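Local coordinates for amino acid amide racemase (Ochrobactrum anthropi, PDB 6GIO), which belongs to the class-III aminotransferase family of fold-type I enzymes and binds pyridoxal-5'-phosphate, at residues C[88-93]-C[308-313]; C[93-98]-C[104-109]. One frame throughout, in Å; residues are numbered along the deposited sequence.

Interaction 1: residues C[88-93]-C[308-313]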
loop_
_atom_site.group_PDB
_atom_site.type_symbol
_atom_site.label_atom_id
_atom_site.label_comp_id
_atom_site.label_asym_id
_atom_site.label_seq_id
_atom_site.Cartn_x
_atom_site.Cartn_y
_atom_site.Cartn_z
ATOM N N VAL C 88 1.880 -4.225 -17.734
ATOM C CA VAL C 88 2.304 -5.491 -18.388
ATOM C C VAL C 88 3.749 -5.331 -18.859
ATOM O O VAL C 88 4.581 -6.214 -18.637
ATOM C CB VAL C 88 1.335 -5.898 -19.513
ATOM C CG1 VAL C 88 1.863 -7.105 -20.315
ATOM C CG2 VAL C 88 -0.005 -6.232 -18.904
ATOM N N SER C 89 4.051 -4.173 -19.462
ATOM C CA SER C 89 5.413 -3.860 -19.930
ATOM C C SER C 89 6.442 -3.792 -18.808
ATOM O O SER C 89 7.506 -4.370 -18.953
ATOM C CB SER C 89 5.450 -2.574 -20.774
ATOM O OG SER C 89 4.505 -2.678 -21.820
ATOM N N LEU C 90 6.118 -3.128 -17.687
ATOM C CA LEU C 90 7.011 -3.154 -16.492
ATOM C C LEU C 90 7.285 -4.589 -16.014
ATOM O O LEU C 90 8.430 -4.941 -15.672
ATOM C CB LEU C 90 6.428 -2.332 -15.323
ATOM C CG LEU C 90 7.201 -2.334 -13.987
ATOM C CD1 LEU C 90 8.654 -1.920 -14.193
ATOM C CD2 LEU C 90 6.538 -1.428 -12.934
ATOM N N ALA C 91 6.245 -5.409 -15.961
ATOM C CA ALA C 91 6.432 -6.816 -15.555
ATOM C C ALA C 91 7.430 -7.506 -16.503
ATOM O O ALA C 91 8.295 -8.231 -16.051
ATOM C CB ALA C 91 5.116 -7.566 -15.518
ATOM N N GLU C 92 7.278 -7.273 -17.806
ATOM C CA GLU C 92 8.191 -7.804 -18.830
ATOM C C GLU C 92 9.603 -7.280 -18.576
ATOM O O GLU C 92 10.577 -8.046 -18.636
ATOM C CB GLU C 92 7.721 -7.408 -20.253
ATOM C CG GLU C 92 6.491 -8.134 -20.742
ATOM C CD GLU C 92 5.816 -7.465 -21.935
ATOM O OE1 GLU C 92 6.075 -6.283 -22.217
ATOM O OE2 GLU C 92 4.955 -8.112 -22.563
ATOM N N ASP C 93 9.717 -5.972 -18.273
ATOM C CA ASP C 93 11.028 -5.375 -17.912
ATOM C C ASP C 93 11.683 -6.057 -16.708
ATOM O O ASP C 93 12.906 -6.324 -16.733
ATOM C CB ASP C 93 10.950 -3.895 -17.544
ATOM C CG ASP C 93 10.555 -2.999 -18.708
ATOM O OD1 ASP C 93 10.570 -3.453 -19.860
ATOM O OD2 ASP C 93 10.187 -1.815 -18.453
ATOM N N ALA C 308 10.214 4.115 -16.342
ATOM C CA ALA C 308 11.146 5.213 -16.526
ATOM C C ALA C 308 12.346 5.040 -15.609
ATOM O O ALA C 308 13.491 5.295 -15.995
ATOM C CB ALA C 308 10.471 6.565 -16.271
ATOM N N VAL C 309 12.121 4.582 -14.390
ATOM C CA VAL C 309 13.252 4.345 -13.485
ATOM C C VAL C 309 14.207 3.278 -14.054
ATOM O O VAL C 309 15.417 3.493 -14.207
ATOM C CB VAL C 309 12.766 3.977 -12.068
ATOM C CG1 VAL C 309 13.895 3.409 -11.238
ATOM C CG2 VAL C 309 12.168 5.208 -11.356
ATOM N N LEU C 310 13.670 2.114 -14.356
ATOM C CA LEU C 310 14.481 1.024 -14.895
ATOM C C LEU C 310 15.149 1.442 -16.187
ATOM O O LEU C 310 16.319 1.150 -16.402
ATOM C CB LEU C 310 13.626 -0.212 -15.149
ATOM C CG LEU C 310 12.944 -0.870 -13.960
ATOM C CD1 LEU C 310 12.414 -2.231 -14.398
ATOM C CD2 LEU C 310 13.883 -1.043 -12.788
ATOM N N ASN C 311 14.428 2.159 -17.054
ATOM C CA ASN C 311 15.009 2.491 -18.356
ATOM C C ASN C 311 16.215 3.434 -18.177
ATOM O O ASN C 311 17.269 3.219 -18.776
ATOM C CB ASN C 311 13.951 3.094 -19.288
ATOM C CG ASN C 311 14.491 3.389 -20.676
ATOM O OD1 ASN C 311 14.827 2.486 -21.439
ATOM N ND2 ASN C 311 14.597 4.650 -20.986
ATOM N N THR C 312 16.062 4.461 -17.332
ATOM C CA THR C 312 17.132 5.398 -17.033
ATOM C C THR C 312 18.355 4.740 -16.421
ATOM O O THR C 312 19.502 5.026 -16.789
ATOM C CB THR C 312 16.614 6.454 -16.065
ATOM O OG1 THR C 312 15.477 7.076 -16.651
ATOM C CG2 THR C 312 17.641 7.460 -15.774
ATOM N N ILE C 313 18.117 3.830 -15.486
ATOM C CA ILE C 313 19.200 3.094 -14.834
ATOM C C ILE C 313 19.982 2.232 -15.830
ATOM O O ILE C 313 21.210 2.175 -15.744
ATOM C CB ILE C 313 18.655 2.235 -13.635
ATOM C CG1 ILE C 313 18.306 3.135 -12.435
ATOM C CG2 ILE C 313 19.661 1.204 -13.154
ATOM C CD1 ILE C 313 17.337 2.457 -11.499
#
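Leu-310 points a single methyl, CD1, at helix 85-97, and that methyl makes every close contact between 88-93 and 308-313. Both helices pack in the class-III aminotransferase fold, with 214 residues of chain between the two segments. The leucine's CB leaves its backbone toward the facing helix; with CG anti to the carbonyl carbon (chi1 -62°), CD1 ends up against two residues one helical turn apart, Leu-90 and Asp-93.

Against Leu-90 the meeting is methyl to methyl: CD1 of Leu-90 lies 3.8 Å from CD1 of Leu-310, and the two side chains cross at about a right angle. The CB of Leu-90 does not aim at helix 300-315, but its CG stands anti to the backbone N (chi1 176°), which carries the branch across.

Asp-93 takes part through its aliphatic portion, its CB 3.8 Å from Leu-310 CD1. Its carboxylate is engaged beside the apolar spot, in a salt bridge from OD2 to NE of Arg-307, just before the segment on the same helix. Resting on one methyl, the contact is small, about 103 Å² in all, though every touching residue is buried; Leu-275 and Thr-303 also pack on Leu-90, and Leu-244 on Leu-310. Within 308-313, Ala-308 O accepts from Thr-312 twice, from N and from OG1 (2.7 Å), the two donors reaching it from opposite faces of the carbonyl plane.

Interaction 2: residues C[93-98]-C[104-109]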
loop_
_atom_site.group_PDB
_atom_site.type_symbol
_atom_site.label_atom_id
_atom_site.label_comp_id
_atom_site.label_asym_id
_atom_site.label_seq_id
_atom_site.Cartn_x
_atom_site.Cartn_y
_atom_site.Cartn_z
ATOM N N ASP C 93 9.717 -5.972 -18.273
ATOM C CA ASP C 93 11.028 -5.375 -17.912
ATOM C C ASP C 93 11.683 -6.057 -16.708
ATOM O O ASP C 93 12.906 -6.324 -16.733
ATOM C CB ASP C 93 10.950 -3.895 -17.544
ATOM C CG ASP C 93 10.555 -2.999 -18.708
ATOM O OD1 ASP C 93 10.570 -3.453 -19.860
ATOM O OD2 ASP C 93 10.187 -1.815 -18.453
ATOM N N LEU C 94 10.893 -6.299 -15.647
ATOM C CA LEU C 94 11.434 -6.898 -14.409
ATOM C C LEU C 94 11.836 -8.339 -14.660
ATOM O O LEU C 94 12.840 -8.810 -14.108
ATOM C CB LEU C 94 10.427 -6.833 -13.295
ATOM C CG LEU C 94 10.231 -5.419 -12.697
ATOM C CD1 LEU C 94 8.970 -5.375 -11.849
ATOM C CD2 LEU C 94 11.423 -5.030 -11.866
ATOM N N LEU C 95 11.067 -9.051 -15.458
ATOM C CA LEU C 95 11.513 -10.431 -15.851
ATOM C C LEU C 95 12.812 -10.419 -16.638
ATOM O O LEU C 95 13.703 -11.207 -16.368
ATOM C CB LEU C 95 10.439 -11.177 -16.628
ATOM C CG LEU C 95 9.254 -11.473 -15.711
ATOM C CD1 LEU C 95 8.083 -12.104 -16.450
ATOM C CD2 LEU C 95 9.666 -12.337 -14.549
ATOM N N ARG C 96 12.935 -9.508 -17.587
ATOM C CA ARG C 96 14.132 -9.385 -18.372
ATOM C C ARG C 96 15.353 -9.003 -17.522
ATOM O O ARG C 96 16.399 -9.575 -17.704
ATOM C CB ARG C 96 13.903 -8.337 -19.482
ATOM C CG ARG C 96 15.052 -8.136 -20.466
ATOM C CD ARG C 96 14.730 -7.065 -21.525
ATOM N NE ARG C 96 14.170 -5.851 -20.915
ATOM C CZ ARG C 96 14.880 -4.828 -20.427
ATOM N NH1 ARG C 96 16.215 -4.819 -20.489
ATOM N NH2 ARG C 96 14.246 -3.800 -19.878
ATOM N N ILE C 97 15.235 -8.030 -16.611
ATOM C CA ILE C 97 16.414 -7.608 -15.848
ATOM C C ILE C 97 16.767 -8.480 -14.636
ATOM O O ILE C 97 17.791 -8.276 -13.996
ATOM C CB ILE C 97 16.331 -6.123 -15.398
ATOM C CG1 ILE C 97 15.330 -5.906 -14.276
ATOM C CG2 ILE C 97 16.048 -5.231 -16.590
ATOM C CD1 ILE C 97 15.529 -4.586 -13.520
ATOM N N THR C 98 15.915 -9.426 -14.275
ATOM C CA THR C 98 16.181 -10.206 -13.101
ATOM C C THR C 98 16.523 -11.611 -13.577
ATOM O O THR C 98 15.730 -12.255 -14.222
ATOM C CB THR C 98 14.982 -10.218 -12.118
ATOM O OG1 THR C 98 14.566 -8.863 -11.825
ATOM C CG2 THR C 98 15.371 -10.909 -10.810
ATOM N N ARG C 104 7.969 -17.683 -14.700
ATOM C CA ARG C 104 7.901 -16.771 -13.563
ATOM C C ARG C 104 6.787 -15.752 -13.830
ATOM O O ARG C 104 6.376 -15.539 -14.981
ATOM C CB ARG C 104 9.231 -16.039 -13.357
ATOM C CG ARG C 104 10.414 -16.974 -13.141
ATOM C CD ARG C 104 11.706 -16.214 -12.934
ATOM N NE ARG C 104 12.071 -15.510 -14.149
ATOM C CZ ARG C 104 12.742 -14.381 -14.211
ATOM N NH1 ARG C 104 13.180 -13.775 -13.125
ATOM N NH2 ARG C 104 12.986 -13.859 -15.388
ATOM N N ARG C 105 6.271 -15.158 -12.774
ATOM C CA ARG C 105 5.277 -14.092 -12.903
ATOM C C ARG C 105 5.547 -13.011 -11.851
ATOM O O ARG C 105 6.314 -13.212 -10.874
ATOM C CB ARG C 105 3.873 -14.628 -12.696
ATOM C CG ARG C 105 3.478 -15.790 -13.592
ATOM C CD ARG C 105 3.247 -15.332 -15.013
ATOM N NE ARG C 105 2.728 -16.361 -15.898
ATOM C CZ ARG C 105 3.456 -17.238 -16.591
ATOM N NH1 ARG C 105 4.765 -17.239 -16.496
ATOM N NH2 ARG C 105 2.853 -18.120 -17.396
ATOM N N VAL C 106 4.843 -11.897 -12.060
ATOM C CA VAL C 106 5.014 -10.669 -11.307
ATOM C C VAL C 106 3.689 -10.220 -10.701
ATOM O O VAL C 106 2.652 -10.202 -11.363
ATOM C CB VAL C 106 5.486 -9.573 -12.226
ATOM C CG1 VAL C 106 5.854 -8.328 -11.418
ATOM C CG2 VAL C 106 6.663 -10.102 -13.027
ATOM N N TRP C 107 3.723 -9.903 -9.430
ATOM C CA TRP C 107 2.597 -9.285 -8.760
ATOM C C TRP C 107 3.058 -7.913 -8.444
ATOM O O TRP C 107 4.187 -7.744 -8.106
ATOM C CB TRP C 107 2.314 -10.053 -7.461
ATOM C CG TRP C 107 1.380 -9.442 -6.466
ATOM C CD1 TRP C 107 0.072 -9.729 -6.325
ATOM C CD2 TRP C 107 1.716 -8.510 -5.404
ATOM N NE1 TRP C 107 -0.453 -9.007 -5.271
ATOM C CE2 TRP C 107 0.539 -8.268 -4.679
ATOM C CE3 TRP C 107 2.905 -7.854 -5.005
ATOM C CZ2 TRP C 107 0.494 -7.410 -3.565
ATOM C CZ3 TRP C 107 2.841 -6.961 -3.881
ATOM C CH2 TRP C 107 1.636 -6.762 -3.202
ATOM N N PHE C 108 2.160 -6.945 -8.481
ATOM C CA PHE C 108 2.458 -5.567 -8.078
ATOM C C PHE C 108 1.738 -5.108 -6.830
ATOM O O PHE C 108 0.592 -5.497 -6.593
ATOM C CB PHE C 108 2.050 -4.621 -9.199
ATOM C CG PHE C 108 2.961 -4.671 -10.385
ATOM C CD1 PHE C 108 4.280 -4.210 -10.288
ATOM C CD2 PHE C 108 2.520 -5.220 -11.597
ATOM C CE1 PHE C 108 5.141 -4.278 -11.370
ATOM C CE2 PHE C 108 3.365 -5.250 -12.697
ATOM C CZ PHE C 108 4.683 -4.802 -12.587
ATOM N N GLY C 109 2.373 -4.206 -6.074
ATOM C CA GLY C 109 1.709 -3.603 -4.921
ATOM C C GLY C 109 2.177 -2.185 -4.783
ATOM O O GLY C 109 2.666 -1.596 -5.761
#
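Arg-104, at the start of strand 104-109, reaches back to the C-terminal turn of helix 85-97, joining the helix to the strand that follows it after a short connection. The strand is outermost in this chain's sheet, and the second subunit makes backbone hydrogen bonds with its Val-106. The helix and strand segments run at 130° to each other, their axes 9.1 Å apart at closest.

The polar part is a guanidinium donating to backbone carbonyls at the end of the helix. NH2 of Arg-104 gives a hydrogen bond to Leu-95 O at 2.9 Å; this oxygen lies at the edge of the guanidinium, close to its plane, while the donor is tilted 28° from the carbonyl plane. Thr-98 O receives weak bonds from both NH1 (3.2 Å) and NH2. The bend at chi3 (-66°) turns the head of the arginine toward these oxygens. Thr-98 OG1, meanwhile, bonds back to Leu-94 O at 2.9 Å.

A methyl packs on the flat charged group: Leu-95 CD2 sits over the centre of one guanidinium face, 3.7 Å from Arg-104 CZ, as the two side chains slide past each other in opposite directions.

Two pairs are purely apolar. Leu-95 CG meets Val-106 CG2 at 4.0 Å. Leu-94 and Phe-108 approach from opposite directions, CD1 of the leucine reaching CE1 of the ring at 4.0 Å.

One good bond to Leu-95 O, weak ones to Thr-98 O and the methyl on one face together restrict the guanidinium; its positive charge probably also suits the partially negative C-terminal end of the helix.

Both interactions use helix 85-97 and share Asp-93, with centres about 9 Å apart; interaction 2 is nested within the chain loop closed by interaction 1. Each is mostly buried, but 88-93 with 308-313 is a small, apolar helix-to-helix touch, whereas 93-98 with 104-109 buries roughly three times the area and adds hydrogen bonds where the helix ends. They meet directly: Leu-90 CD2 packs on Phe-108 CE1 at 3.5 Å, and Leu-310 CD1 on Leu-94 CD2 at 3.9 Å. The helix thus has helix 300-315 and strand 104-109 as neighbours, and residues of both interactions also touch the second subunit.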